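Long-range contacts in titin (Homo sapiens, PDB 1WAA), which is a giant muscle protein whose tandem immunoglobulin-like domains, this one (I27) among them, help give the sarcomere its passive elasticity: residues K10-V15 with A23-E28; W38-Q43 with G73-Q78; S48-I53 with I63-Q68; C67-T72 with L88-L93. All coordinates share one frame; numbering follows the deposited sequence.

Contact 1 of 4, residues K10-V15 with A23-E28. With ZN (zinc ion), chain B; ZN (zinc ion), chain Q.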
loop_
_atom_site.group_PDB
_atom_site.type_symbol
_atom_site.label_atom_id
_atom_site.label_comp_id
_atom_site.label_asym_id
_atom_site.label_seq_id
_atom_site.Cartn_x
_atom_site.Cartn_y
_atom_site.Cartn_z
ATOM N N LYS F 10 -20.246 0.506 6.308
ATOM C CA LYS F 10 -20.473 1.099 7.633
ATOM C C LYS F 10 -20.406 2.594 7.478
ATOM O O LYS F 10 -19.354 3.129 7.101
ATOM C CB LYS F 10 -19.437 0.637 8.670
ATOM C CG LYS F 10 -19.340 -0.874 8.781
ATOM C CD LYS F 10 -18.661 -1.333 10.068
ATOM C CE LYS F 10 -18.648 -2.865 10.145
ATOM N NZ LYS F 10 -17.991 -3.446 8.937
ATOM N N PRO F 11 -21.543 3.265 7.711
ATOM C CA PRO F 11 -21.632 4.721 7.513
ATOM C C PRO F 11 -20.902 5.515 8.590
ATOM O O PRO F 11 -20.582 4.983 9.663
ATOM C CB PRO F 11 -23.156 5.000 7.549
ATOM C CG PRO F 11 -23.725 3.907 8.405
ATOM C CD PRO F 11 -22.841 2.679 8.121
ATOM N N LEU F 12 -20.629 6.780 8.274
ATOM C CA LEU F 12 -20.142 7.755 9.233
ATOM C C LEU F 12 -21.105 7.837 10.424
ATOM O O LEU F 12 -22.318 7.795 10.254
ATOM C CB LEU F 12 -20.113 9.105 8.522
ATOM C CG LEU F 12 -18.823 9.790 7.994
ATOM C CD1 LEU F 12 -17.606 8.923 8.046
ATOM C CD2 LEU F 12 -18.996 10.438 6.609
ATOM N N TYR F 13 -20.570 7.955 11.626
ATOM C CA TYR F 13 -21.399 8.259 12.785
ATOM C C TYR F 13 -21.134 9.708 13.224
ATOM O O TYR F 13 -20.041 10.240 12.977
ATOM C CB TYR F 13 -21.066 7.312 13.936
ATOM C CG TYR F 13 -21.722 5.972 13.845
ATOM C CD1 TYR F 13 -22.553 5.536 14.858
ATOM C CD2 TYR F 13 -21.516 5.140 12.733
ATOM C CE1 TYR F 13 -23.141 4.295 14.791
ATOM C CE2 TYR F 13 -22.126 3.909 12.650
ATOM C CZ TYR F 13 -22.924 3.495 13.667
ATOM O OH TYR F 13 -23.550 2.265 13.612
ATOM N N GLY F 14 -22.088 10.321 13.910
ATOM C CA GLY F 14 -21.877 11.675 14.430
ATOM C C GLY F 14 -20.791 11.718 15.496
ATOM O O GLY F 14 -20.563 10.726 16.160
ATOM N N VAL F 15 -20.128 12.865 15.653
ATOM C CA VAL F 15 -19.096 13.055 16.682
ATOM C C VAL F 15 -19.372 14.374 17.390
ATOM O O VAL F 15 -19.713 15.371 16.739
ATOM C CB VAL F 15 -17.669 13.114 16.067
ATOM C CG1 VAL F 15 -16.594 13.248 17.146
ATOM C CG2 VAL F 15 -17.396 11.881 15.164
ATOM N N ALA F 23 -11.588 15.190 16.778
ATOM C CA ALA F 23 -12.691 14.375 16.281
ATOM C C ALA F 23 -12.118 13.367 15.307
ATOM O O ALA F 23 -11.188 13.685 14.569
ATOM C CB ALA F 23 -13.670 15.247 15.582
ATOM N N HIS F 24 -12.687 12.165 15.287
ATOM C CA HIS F 24 -12.242 11.114 14.397
ATOM C C HIS F 24 -13.479 10.572 13.709
ATOM O O HIS F 24 -14.451 10.173 14.383
ATOM C CB HIS F 24 -11.586 9.967 15.154
ATOM C CG HIS F 24 -10.426 10.364 16.007
ATOM N ND1 HIS F 24 -10.566 10.723 17.332
ATOM C CD2 HIS F 24 -9.098 10.433 15.738
ATOM C CE1 HIS F 24 -9.377 10.992 17.845
ATOM N NE2 HIS F 24 -8.468 10.815 16.898
ATOM N N PHE F 25 -13.449 10.523 12.375
ATOM C CA PHE F 25 -14.548 9.901 11.621
ATOM C C PHE F 25 -14.042 8.680 10.864
ATOM O O PHE F 25 -12.835 8.579 10.518
ATOM C CB PHE F 25 -15.161 10.873 10.621
ATOM C CG PHE F 25 -15.890 12.041 11.256
ATOM C CD1 PHE F 25 -17.275 12.009 11.402
ATOM C CD2 PHE F 25 -15.193 13.165 11.680
ATOM C CE1 PHE F 25 -17.949 13.073 11.974
ATOM C CE2 PHE F 25 -15.863 14.236 12.247
ATOM C CZ PHE F 25 -17.237 14.183 12.401
ATOM N N GLU F 26 -14.968 7.763 10.582
ATOM C CA GLU F 26 -14.617 6.449 10.031
ATOM C C GLU F 26 -15.770 5.958 9.180
ATOM O O GLU F 26 -16.937 5.900 9.623
ATOM C CB GLU F 26 -14.284 5.475 11.168
ATOM C CG GLU F 26 -13.917 4.036 10.749
ATOM C CD GLU F 26 -14.342 3.005 11.753
ATOM O OE1 GLU F 26 -14.116 1.824 11.481
ATOM O OE2 GLU F 26 -14.942 3.358 12.785
ATOM N N ILE F 27 -15.426 5.588 7.951
ATOM C CA ILE F 27 -16.398 4.994 7.041
ATOM C C ILE F 27 -15.739 3.772 6.423
ATOM O O ILE F 27 -14.542 3.786 6.162
ATOM C CB ILE F 27 -16.895 6.007 5.990
ATOM C CG1 ILE F 27 -18.003 5.383 5.118
ATOM C CG2 ILE F 27 -15.722 6.592 5.183
ATOM C CD1 ILE F 27 -18.508 6.283 3.982
ATOM N N GLU F 28 -16.526 2.722 6.217
ATOM C CA GLU F 28 -16.028 1.499 5.623
ATOM C C GLU F 28 -16.765 1.354 4.292
ATOM O O GLU F 28 -18.022 1.387 4.260
ATOM C CB GLU F 28 -16.337 0.324 6.541
ATOM C CG GLU F 28 -15.967 -1.052 5.955
ATOM C CD GLU F 28 -14.725 -1.643 6.606
ATOM O OE1 GLU F 28 -13.749 -0.889 6.828
ATOM O OE2 GLU F 28 -14.725 -2.864 6.912
HETATM ZN ZN ZN B . -11.966 9.702 18.446
HETATM ZN ZN ZN Q . -14.793 0.807 13.113
HETATM O O HOH W 1 -18.389 3.918 10.867
HETATM O O HOH W 2 -17.623 8.155 12.117
HETATM O O HOH W 3 -14.035 10.864 18.159
HETATM O O HOH W 4 -16.460 -0.179 12.206
HETATM O O HOH W 5 -11.209 9.406 20.572
#
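Val15 sets its CG2 methyl over one face of the Phe25 ring, 3.6 Å from the ring centroid and 20° off the normal, a CH-pi contact. The torsion explains the choice of branch: CG1 is anti to the backbone N (chi1 -177°) and turns to Ala23 CB, 3.9 Å away, leaving CG2 for the ring. Leu12 CD1 reaches back to Ile27 CB at 3.6 Å and also touches Phe25 CB. At the other end the backbones pair antiparallel: Lys10 N donates to Glu28 O (3.1 Å) and Glu28 N to Lys10 O (3.0 Å, 172° at the hydrogen). Between these ends the chains diverge and water replaces direct bonds, one donating to both Pro11 O and Glu26 O, another accepting from Tyr13 N and Glu26 N. Further out, strands 73-79 and 37-40 back Leu12 and Phe25, while His24 and Glu26 each bind a zinc ion shared with another chain. Lys10 NZ makes a long salt bridge (3.9 Å) to Glu28 OE2, while Lys59 makes another to Glu28 OE1. The chemistry therefore points to an edge secured by two straight backbone bonds and apolar packing, with the Lys10 ion pair probably contributing little.

Contact 2 of 4, residues W38-Q43 with G73-Q78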
loop_
_atom_site.group_PDB
_atom_site.type_symbol
_atom_site.label_atom_id
_atom_site.label_comp_id
_atom_site.label_asym_id
_atom_site.label_seq_id
_atom_site.Cartn_x
_atom_site.Cartn_y
_atom_site.Cartn_z
ATOM N N TRP F 38 -13.182 13.962 1.375
ATOM C CA TRP F 38 -13.934 14.433 2.536
ATOM C C TRP F 38 -14.292 15.912 2.385
ATOM O O TRP F 38 -13.528 16.683 1.793
ATOM C CB TRP F 38 -13.113 14.272 3.825
ATOM C CG TRP F 38 -12.768 12.896 4.186
ATOM C CD1 TRP F 38 -11.711 12.173 3.727
ATOM C CD2 TRP F 38 -13.469 12.054 5.088
ATOM N NE1 TRP F 38 -11.692 10.930 4.310
ATOM C CE2 TRP F 38 -12.761 10.831 5.155
ATOM C CE3 TRP F 38 -14.604 12.217 5.886
ATOM C CZ2 TRP F 38 -13.157 9.792 5.968
ATOM C CZ3 TRP F 38 -15.006 11.164 6.690
ATOM C CH2 TRP F 38 -14.284 9.975 6.726
ATOM N N LYS F 39 -15.442 16.294 2.955
ATOM C CA LYS F 39 -15.897 17.690 2.997
ATOM C C LYS F 39 -16.360 18.047 4.401
ATOM O O LYS F 39 -16.796 17.184 5.151
ATOM C CB LYS F 39 -17.019 17.913 1.992
ATOM C CG LYS F 39 -16.533 17.943 0.557
ATOM C CD LYS F 39 -17.634 18.400 -0.428
ATOM C CE LYS F 39 -17.234 18.051 -1.860
ATOM N NZ LYS F 39 -18.108 18.617 -2.918
ATOM N N LEU F 40 -16.199 19.304 4.772
ATOM C CA LEU F 40 -16.714 19.795 6.027
ATOM C C LEU F 40 -17.610 20.961 5.652
ATOM O O LEU F 40 -17.159 21.888 4.978
ATOM C CB LEU F 40 -15.575 20.289 6.901
ATOM C CG LEU F 40 -15.664 20.324 8.440
ATOM C CD1 LEU F 40 -14.983 21.589 8.932
ATOM C CD2 LEU F 40 -17.053 20.198 9.036
ATOM N N LYS F 41 -18.888 20.879 6.043
ATOM C CA LYS F 41 -19.878 21.903 5.744
ATOM C C LYS F 41 -19.936 22.228 4.244
ATOM O O LYS F 41 -20.063 23.398 3.855
ATOM C CB LYS F 41 -19.594 23.180 6.549
ATOM C CG LYS F 41 -19.704 23.005 8.052
ATOM C CD LYS F 41 -18.876 24.057 8.787
ATOM C CE LYS F 41 -19.640 25.339 8.908
ATOM N NZ LYS F 41 -18.806 26.473 9.391
ATOM N N GLY F 42 -19.816 21.192 3.417
ATOM C CA GLY F 42 -19.828 21.322 1.964
ATOM C C GLY F 42 -18.519 21.747 1.307
ATOM O O GLY F 42 -18.458 21.875 0.080
ATOM N N GLN F 43 -17.470 21.966 2.106
ATOM C CA GLN F 43 -16.178 22.411 1.564
ATOM C C GLN F 43 -15.110 21.307 1.570
ATOM O O GLN F 43 -14.864 20.682 2.612
ATOM C CB GLN F 43 -15.677 23.630 2.344
ATOM C CG GLN F 43 -14.861 24.624 1.523
ATOM C CD GLN F 43 -15.709 25.654 0.801
ATOM O OE1 GLN F 43 -15.233 26.752 0.523
ATOM N NE2 GLN F 43 -16.964 25.311 0.486
ATOM N N GLY F 73 -21.025 21.319 11.994
ATOM C CA GLY F 73 -21.669 21.118 10.707
ATOM C C GLY F 73 -21.519 19.707 10.174
ATOM O O GLY F 73 -21.083 18.802 10.877
ATOM N N GLU F 74 -21.872 19.522 8.915
ATOM C CA GLU F 74 -21.904 18.182 8.336
ATOM C C GLU F 74 -20.557 17.780 7.748
ATOM O O GLU F 74 -20.015 18.493 6.886
ATOM C CB GLU F 74 -22.956 18.134 7.241
ATOM C CG GLU F 74 -22.921 16.889 6.384
ATOM C CD GLU F 74 -24.196 16.761 5.571
ATOM O OE1 GLU F 74 -25.191 16.244 6.119
ATOM O OE2 GLU F 74 -24.226 17.204 4.402
ATOM N N VAL F 75 -20.046 16.635 8.210
ATOM C CA VAL F 75 -18.857 15.979 7.623
ATOM C C VAL F 75 -19.364 14.944 6.593
ATOM O O VAL F 75 -20.184 14.097 6.917
ATOM C CB VAL F 75 -17.985 15.306 8.716
ATOM C CG1 VAL F 75 -16.896 14.398 8.096
ATOM C CG2 VAL F 75 -17.358 16.395 9.644
ATOM N N SER F 76 -18.921 15.054 5.349
ATOM C CA SER F 76 -19.336 14.116 4.312
ATOM C C SER F 76 -18.130 13.501 3.624
ATOM O O SER F 76 -17.015 14.058 3.652
ATOM C CB SER F 76 -20.275 14.767 3.298
ATOM O OG SER F 76 -19.679 15.882 2.662
ATOM N N PHE F 77 -18.365 12.329 3.049
ATOM C CA PHE F 77 -17.347 11.571 2.371
ATOM C C PHE F 77 -17.964 11.086 1.072
ATOM O O PHE F 77 -19.121 10.705 1.049
ATOM C CB PHE F 77 -16.847 10.412 3.247
ATOM C CG PHE F 77 -15.897 9.488 2.521
ATOM C CD1 PHE F 77 -16.378 8.385 1.825
ATOM C CD2 PHE F 77 -14.543 9.787 2.446
ATOM C CE1 PHE F 77 -15.507 7.562 1.111
ATOM C CE2 PHE F 77 -13.666 8.975 1.726
ATOM C CZ PHE F 77 -14.143 7.856 1.076
ATOM N N GLN F 78 -17.175 11.109 0.003
ATOM C CA GLN F 78 -17.631 10.583 -1.287
ATOM C C GLN F 78 -16.511 9.828 -1.989
ATOM O O GLN F 78 -15.380 10.308 -2.079
ATOM C CB GLN F 78 -18.098 11.730 -2.189
ATOM C CG GLN F 78 -19.588 11.695 -2.510
ATOM C CD GLN F 78 -19.864 11.321 -3.962
ATOM N NE2 GLN F 78 -18.841 10.962 -4.729
HETATM O O HOH W 6 -20.076 18.304 4.148
#
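Strands 38-40 and 73-78 are the C and F strands of an immunoglobulin beta-sandwich, paired antiparallel in one sheet with their axes at 162°. Two bonds close the Lys39-Ser76 pair, Lys39 N to Ser76 O at 2.8 Å and Ser76 N to Lys39 O at 3.0 Å. Beyond it Lys41 N donates to Glu74 O, also at 2.8 Å, just where the type I' turn from Leu40 to Gln43 begins to reverse the chain. A water extends this end: it donates to Glu74 O, accepts from Gly42 N, and lies 2.9 Å from Ser76 OG. On the face bearing Trp38, Leu40, Val75 and Phe77 the contact centres on an aromatic pair. Phe77, with CG anti to its backbone N (chi1 173°), sends its ring edge to the Trp38 face: CD2 stands 3.4 Å from Trp38 CE2, and the planes meet at 60°, an edge-to-face pair. Phe77 CB lies over the six-membered ring of the same indole. Val75 CG1 comes instead to the indole edge, 3.9 Å from Trp38 CE3, while its CG2 meets Leu40 CD2. Reducing Trp38 to an alanine would probably leave the Phe77 edge without its facing ring and open a gap beside Val75 CG1. Phe25 and Ile27 of strand 23-29 pack on the indole from the opposing sheet. A buried C-strand tryptophan packed between two beta-sheets is the hallmark core of the immunoglobulin fold.

Contact 3 of 4, residues S48-I53 with I63-Q68. With ZN (zinc ion), chain C.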
loop_
_atom_site.group_PDB
_atom_site.type_symbol
_atom_site.label_atom_id
_atom_site.label_comp_id
_atom_site.label_asym_id
_atom_site.label_seq_id
_atom_site.Cartn_x
_atom_site.Cartn_y
_atom_site.Cartn_z
ATOM N N SER F 48 -3.647 19.611 6.098
ATOM C CA SER F 48 -2.735 20.075 7.179
ATOM C C SER F 48 -2.361 19.102 8.346
ATOM O O SER F 48 -2.816 17.951 8.389
ATOM C CB SER F 48 -3.350 21.327 7.788
ATOM O OG SER F 48 -4.439 20.977 8.622
ATOM N N PRO F 49 -1.515 19.563 9.301
ATOM C CA PRO F 49 -1.290 18.782 10.534
ATOM C C PRO F 49 -2.545 18.599 11.396
ATOM O O PRO F 49 -2.644 17.574 12.092
ATOM C CB PRO F 49 -0.237 19.599 11.303
ATOM C CG PRO F 49 0.369 20.497 10.300
ATOM C CD PRO F 49 -0.683 20.784 9.280
ATOM N N ASP F 50 -3.474 19.553 11.336
ATOM C CA ASP F 50 -4.732 19.478 12.062
ATOM C C ASP F 50 -5.860 18.744 11.323
ATOM O O ASP F 50 -6.959 18.547 11.874
ATOM C CB ASP F 50 -5.208 20.887 12.409
ATOM C CG ASP F 50 -4.465 21.482 13.611
ATOM O OD1 ASP F 50 -3.704 20.754 14.298
ATOM O OD2 ASP F 50 -4.637 22.687 13.902
ATOM N N CYS F 51 -5.606 18.367 10.076
ATOM C CA CYS F 51 -6.623 17.722 9.239
ATOM C C CYS F 51 -5.981 16.582 8.451
ATOM O O CYS F 51 -5.342 16.798 7.424
ATOM C CB CYS F 51 -7.278 18.762 8.329
ATOM S SG CYS F 51 -8.595 18.083 7.302
ATOM N N GLU F 52 -6.127 15.364 8.962
ATOM C CA GLU F 52 -5.392 14.208 8.440
ATOM C C GLU F 52 -6.349 13.235 7.776
ATOM O O GLU F 52 -7.314 12.803 8.396
ATOM C CB GLU F 52 -4.610 13.531 9.566
ATOM C CG GLU F 52 -3.450 14.397 10.043
ATOM C CD GLU F 52 -2.812 13.916 11.337
ATOM O OE1 GLU F 52 -3.530 13.692 12.327
ATOM O OE2 GLU F 52 -1.572 13.806 11.380
ATOM N N ILE F 53 -6.039 12.879 6.532
ATOM C CA ILE F 53 -6.890 12.048 5.709
ATOM C C ILE F 53 -6.170 10.693 5.565
ATOM O O ILE F 53 -5.001 10.653 5.201
ATOM C CB ILE F 53 -7.095 12.753 4.324
ATOM C CG1 ILE F 53 -7.724 14.151 4.506
ATOM C CG2 ILE F 53 -7.939 11.920 3.362
ATOM C CD1 ILE F 53 -8.931 14.163 5.390
ATOM N N ILE F 63 -9.210 12.615 10.599
ATOM C CA ILE F 63 -8.865 13.140 11.939
ATOM C C ILE F 63 -8.798 14.670 11.921
ATOM O O ILE F 63 -8.073 15.260 11.127
ATOM C CB ILE F 63 -7.512 12.596 12.467
ATOM C CG1 ILE F 63 -7.504 11.064 12.401
ATOM C CG2 ILE F 63 -7.261 13.115 13.890
ATOM C CD1 ILE F 63 -6.190 10.414 12.844
ATOM N N LEU F 64 -9.540 15.291 12.822
ATOM C CA LEU F 64 -9.552 16.752 12.928
ATOM C C LEU F 64 -9.084 17.142 14.308
ATOM O O LEU F 64 -9.802 16.916 15.270
ATOM C CB LEU F 64 -10.944 17.320 12.694
ATOM C CG LEU F 64 -11.590 16.929 11.385
ATOM C CD1 LEU F 64 -13.093 17.202 11.423
ATOM C CD2 LEU F 64 -10.955 17.713 10.267
ATOM N N HIS F 65 -7.880 17.698 14.384
ATOM C CA HIS F 65 -7.312 18.167 15.657
ATOM C C HIS F 65 -7.725 19.589 15.945
ATOM O O HIS F 65 -7.994 20.374 15.027
ATOM C CB HIS F 65 -5.780 18.123 15.642
ATOM C CG HIS F 65 -5.216 16.739 15.539
ATOM N ND1 HIS F 65 -5.430 15.779 16.504
ATOM C CD2 HIS F 65 -4.457 16.149 14.584
ATOM C CE1 HIS F 65 -4.823 14.660 16.152
ATOM N NE2 HIS F 65 -4.220 14.860 14.996
ATOM N N ASN F 66 -7.714 19.939 17.224
ATOM C CA ASN F 66 -7.901 21.313 17.619
ATOM C C ASN F 66 -9.215 21.881 17.041
ATOM O O ASN F 66 -9.258 22.988 16.520
ATOM C CB ASN F 66 -6.660 22.133 17.206
ATOM C CG ASN F 66 -6.538 23.469 17.962
ATOM O OD1 ASN F 66 -7.034 23.637 19.086
ATOM N ND2 ASN F 66 -5.871 24.425 17.338
ATOM N N CYS F 67 -10.296 21.116 17.147
ATOM C CA CYS F 67 -11.589 21.544 16.653
ATOM C C CYS F 67 -12.040 22.873 17.236
ATOM O O CYS F 67 -11.876 23.128 18.438
ATOM C CB CYS F 67 -12.639 20.482 16.957
ATOM S SG CYS F 67 -12.395 19.015 15.900
ATOM N N GLN F 68 -12.596 23.719 16.377
ATOM C CA GLN F 68 -13.090 25.023 16.813
ATOM C C GLN F 68 -14.604 25.124 16.610
ATOM O O GLN F 68 -15.190 24.288 15.917
ATOM C CB GLN F 68 -12.347 26.157 16.095
ATOM C CG GLN F 68 -10.822 26.215 16.342
ATOM C CD GLN F 68 -10.414 26.234 17.815
ATOM O OE1 GLN F 68 -9.498 25.508 18.215
ATOM N NE2 GLN F 68 -11.068 27.073 18.617
HETATM ZN ZN ZN C . -3.075 13.381 14.186
HETATM O O HOH W 7 -1.147 13.983 14.696
#
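Asp50 O receives His65 N at 2.8 Å, the last backbone bond before the two chains part. The close-fitting half lies beyond it, where Glu52 and Ile63 exchange a pair of nearly straight bonds: Glu52 N to Ile63 O at 2.9 Å (171° at the hydrogen) and Ile63 N to Glu52 O at 2.9 Å (177°), both in the carbonyl plane. Next to this pair Cys51 and Leu64 face the sandwich interior; with SG anti to the backbone N (chi1 -178°), Cys51 sets its sulfur against Leu64 CD2. Strands 51-56 and 59-64 form the D-E hairpin at the edge of one immunoglobulin sheet, and Phe25 of strand 23-29 packs on Leu64. The other face of the hairpin, with Glu52 and the buried Ile63, is where another chain approaches. There Glu52 OE1 and His65 NE2 are brought to 3.0 Å of each other by the zinc ion that both bind, at 1.9 and 2.0 Å, and not by a hydrogen bond; a water is a further ligand and an acidic group of the other chain shares the metal. Glu52 OE2 does not join them; its salt bridge is to a basic side chain of that other chain. Ile63 CG2 lies over one face of the His65 ring and Pro49 O comes to its edge near CD2. The loose side is the end of the hairpin, where Pro49 and Asn66 are exposed beside the partly exposed Asp50. The Asp50 carboxylate rests there in van der Waals contact, OD1 3.6 Å from His65 CB and OD2 3.9 Å from Asn66 CB. With an alanine here, His65 CB and Asn66 CB would probably lose their packing partner, opening a gap at the end of the hairpin.

Contact 4 of 4, residues C67-T72 with L88-L93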
loop_
_atom_site.group_PDB
_atom_site.type_symbol
_atom_site.label_atom_id
_atom_site.label_comp_id
_atom_site.label_asym_id
_atom_site.label_seq_id
_atom_site.Cartn_x
_atom_site.Cartn_y
_atom_site.Cartn_z
ATOM N N CYS F 67 -10.296 21.116 17.147
ATOM C CA CYS F 67 -11.589 21.544 16.653
ATOM C C CYS F 67 -12.040 22.873 17.236
ATOM O O CYS F 67 -11.876 23.128 18.438
ATOM C CB CYS F 67 -12.639 20.482 16.957
ATOM S SG CYS F 67 -12.395 19.015 15.900
ATOM N N GLN F 68 -12.596 23.719 16.377
ATOM C CA GLN F 68 -13.090 25.023 16.813
ATOM C C GLN F 68 -14.604 25.124 16.610
ATOM O O GLN F 68 -15.190 24.288 15.917
ATOM C CB GLN F 68 -12.347 26.157 16.095
ATOM C CG GLN F 68 -10.822 26.215 16.342
ATOM C CD GLN F 68 -10.414 26.234 17.815
ATOM O OE1 GLN F 68 -9.498 25.508 18.215
ATOM N NE2 GLN F 68 -11.068 27.073 18.617
ATOM N N LEU F 69 -15.245 26.112 17.244
ATOM C CA LEU F 69 -16.717 26.217 17.200
ATOM C C LEU F 69 -17.247 26.383 15.791
ATOM O O LEU F 69 -18.288 25.813 15.451
ATOM C CB LEU F 69 -17.226 27.381 18.033
ATOM C CG LEU F 69 -17.492 27.152 19.522
ATOM C CD1 LEU F 69 -17.954 28.500 20.110
ATOM C CD2 LEU F 69 -18.533 26.035 19.806
ATOM N N GLY F 70 -16.540 27.170 14.984
ATOM C CA GLY F 70 -16.867 27.348 13.577
ATOM C C GLY F 70 -16.931 26.082 12.742
ATOM O O GLY F 70 -17.457 26.112 11.639
ATOM N N MET F 71 -16.431 24.959 13.262
ATOM C CA MET F 71 -16.399 23.717 12.505
ATOM C C MET F 71 -17.665 22.876 12.626
ATOM O O MET F 71 -17.822 21.887 11.894
ATOM C CB MET F 71 -15.160 22.879 12.863
ATOM C CG MET F 71 -13.868 23.438 12.273
ATOM S SD MET F 71 -12.401 22.800 13.115
ATOM C CE MET F 71 -12.397 21.113 12.521
ATOM N N THR F 72 -18.568 23.271 13.525
ATOM C CA THR F 72 -19.845 22.574 13.700
ATOM C C THR F 72 -20.642 22.525 12.395
ATOM O O THR F 72 -20.918 23.560 11.779
ATOM C CB THR F 72 -20.682 23.212 14.829
ATOM O OG1 THR F 72 -19.980 23.077 16.064
ATOM C CG2 THR F 72 -22.030 22.518 14.982
ATOM N N LEU F 88 -20.751 16.836 12.936
ATOM C CA LEU F 88 -19.724 17.231 13.887
ATOM C C LEU F 88 -20.299 18.331 14.756
ATOM O O LEU F 88 -20.745 19.363 14.242
ATOM C CB LEU F 88 -18.536 17.809 13.134
ATOM C CG LEU F 88 -17.118 17.867 13.715
ATOM C CD1 LEU F 88 -16.493 19.174 13.372
ATOM C CD2 LEU F 88 -16.983 17.534 15.209
ATOM N N LYS F 89 -20.304 18.111 16.063
ATOM C CA LYS F 89 -20.743 19.114 17.009
ATOM C C LYS F 89 -19.549 19.498 17.882
ATOM O O LYS F 89 -18.973 18.635 18.552
ATOM C CB LYS F 89 -21.924 18.609 17.868
ATOM C CG LYS F 89 -22.243 19.564 19.051
ATOM C CD LYS F 89 -23.659 19.447 19.599
ATOM C CE LYS F 89 -23.926 18.107 20.243
ATOM N NZ LYS F 89 -24.913 18.219 21.372
ATOM N N VAL F 90 -19.158 20.775 17.849
ATOM C CA VAL F 90 -18.075 21.288 18.703
ATOM C C VAL F 90 -18.697 22.068 19.877
ATOM O O VAL F 90 -19.484 23.017 19.682
ATOM C CB VAL F 90 -17.014 22.116 17.897
ATOM C CG1 VAL F 90 -15.902 22.640 18.813
ATOM C CG2 VAL F 90 -16.420 21.297 16.741
ATOM N N LYS F 91 -18.391 21.649 21.101
ATOM C CA LYS F 91 -19.011 22.260 22.287
ATOM C C LYS F 91 -18.024 23.139 23.031
ATOM O O LYS F 91 -16.832 22.909 22.972
ATOM C CB LYS F 91 -19.525 21.204 23.268
ATOM C CG LYS F 91 -20.320 20.092 22.637
ATOM C CD LYS F 91 -20.805 19.078 23.672
ATOM C CE LYS F 91 -19.792 17.944 23.830
ATOM N NZ LYS F 91 -20.043 17.138 25.072
ATOM N N GLU F 92 -18.550 24.134 23.746
ATOM C CA GLU F 92 -17.758 24.960 24.654
ATOM C C GLU F 92 -17.937 24.453 26.087
ATOM O O GLU F 92 -19.065 24.259 26.556
ATOM C CB GLU F 92 -18.191 26.412 24.549
ATOM C CG GLU F 92 -17.042 27.350 24.489
ATOM C CD GLU F 92 -17.463 28.747 24.113
ATOM O OE1 GLU F 92 -18.170 29.406 24.918
ATOM O OE2 GLU F 92 -17.069 29.194 23.015
ATOM N N LEU F 93 -16.814 24.247 26.773
ATOM C CA LEU F 93 -16.790 23.713 28.146
ATOM C C LEU F 93 -17.605 24.488 29.188
ATOM O O LEU F 93 -18.441 25.337 28.867
ATOM C CB LEU F 93 -15.345 23.586 28.631
ATOM C CG LEU F 93 -14.863 22.204 29.064
ATOM C CD1 LEU F 93 -14.034 21.608 27.980
ATOM C CD2 LEU F 93 -14.026 22.329 30.331
HETATM O O HOH W 8 -21.445 25.032 17.954
#
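A flat group at the centre of this contact is the Gln68-Leu69 peptide, and Val90 lies over one of its faces: CG1 sits 3.6 Å from Gln68 C, while CG2 approaches Gln68 O obliquely from that side, at 3.3 Å. With CG1 anti to the backbone N (chi1 180°), Val90 turns CG2 also to Cys67 CB, at 3.9 Å. A second flat group, the Glu92 carboxylate, has OE2 only 3.1 Å from Leu69 CD1; both side chains are exposed, and so short an approach is better treated as doubtful. There is one direct hydrogen bond across the segments. Val90 N donates to Thr72 OG1 at 3.0 Å, with 160° at the hydrogen, and a water lies 3.1 Å from the same hydroxyl and donates weakly to Val90 O. Met71 CB packs on Leu88 CD1, which also lies 3.4 Å from Met71 O. Within the 67-72 segment, Met71 N bonds to Gln68 O, holding the short 3-10 turn whose carbonyl Val90 touches. Val17 and Ala23 pack on both Cys67 and Leu88. Such a 3-10 turn in the E-F crossover, set against the C-terminal end of the G strand, is typical of an immunoglobulin I-set beta-sandwich.

Overall arrangement
The sandwich core joins contacts 1 and 2, their centres about 12 Å apart: Phe25 CZ reaches Val75 CG2 at 3.5 Å and Leu12 CD1 reaches Trp38 CZ3 at 3.7 Å. Contact 3 extends the sheet of contact 1, since strands 23-29 and 59-64 are neighbours, and touches contact 2 through Ile53 CG2 on Trp38 CD1. Contact 4 shares Cys67 and Gln68 with contact 3. It meets contact 2 along strands 73-79 and 82-91, and meets contact 1 where Val15 O lies 2.9 Å from Lys89 N. Zinc ions sit outside this core, bound by His24 and Glu26 in contact 1 and by Glu52 with His65 in contact 3.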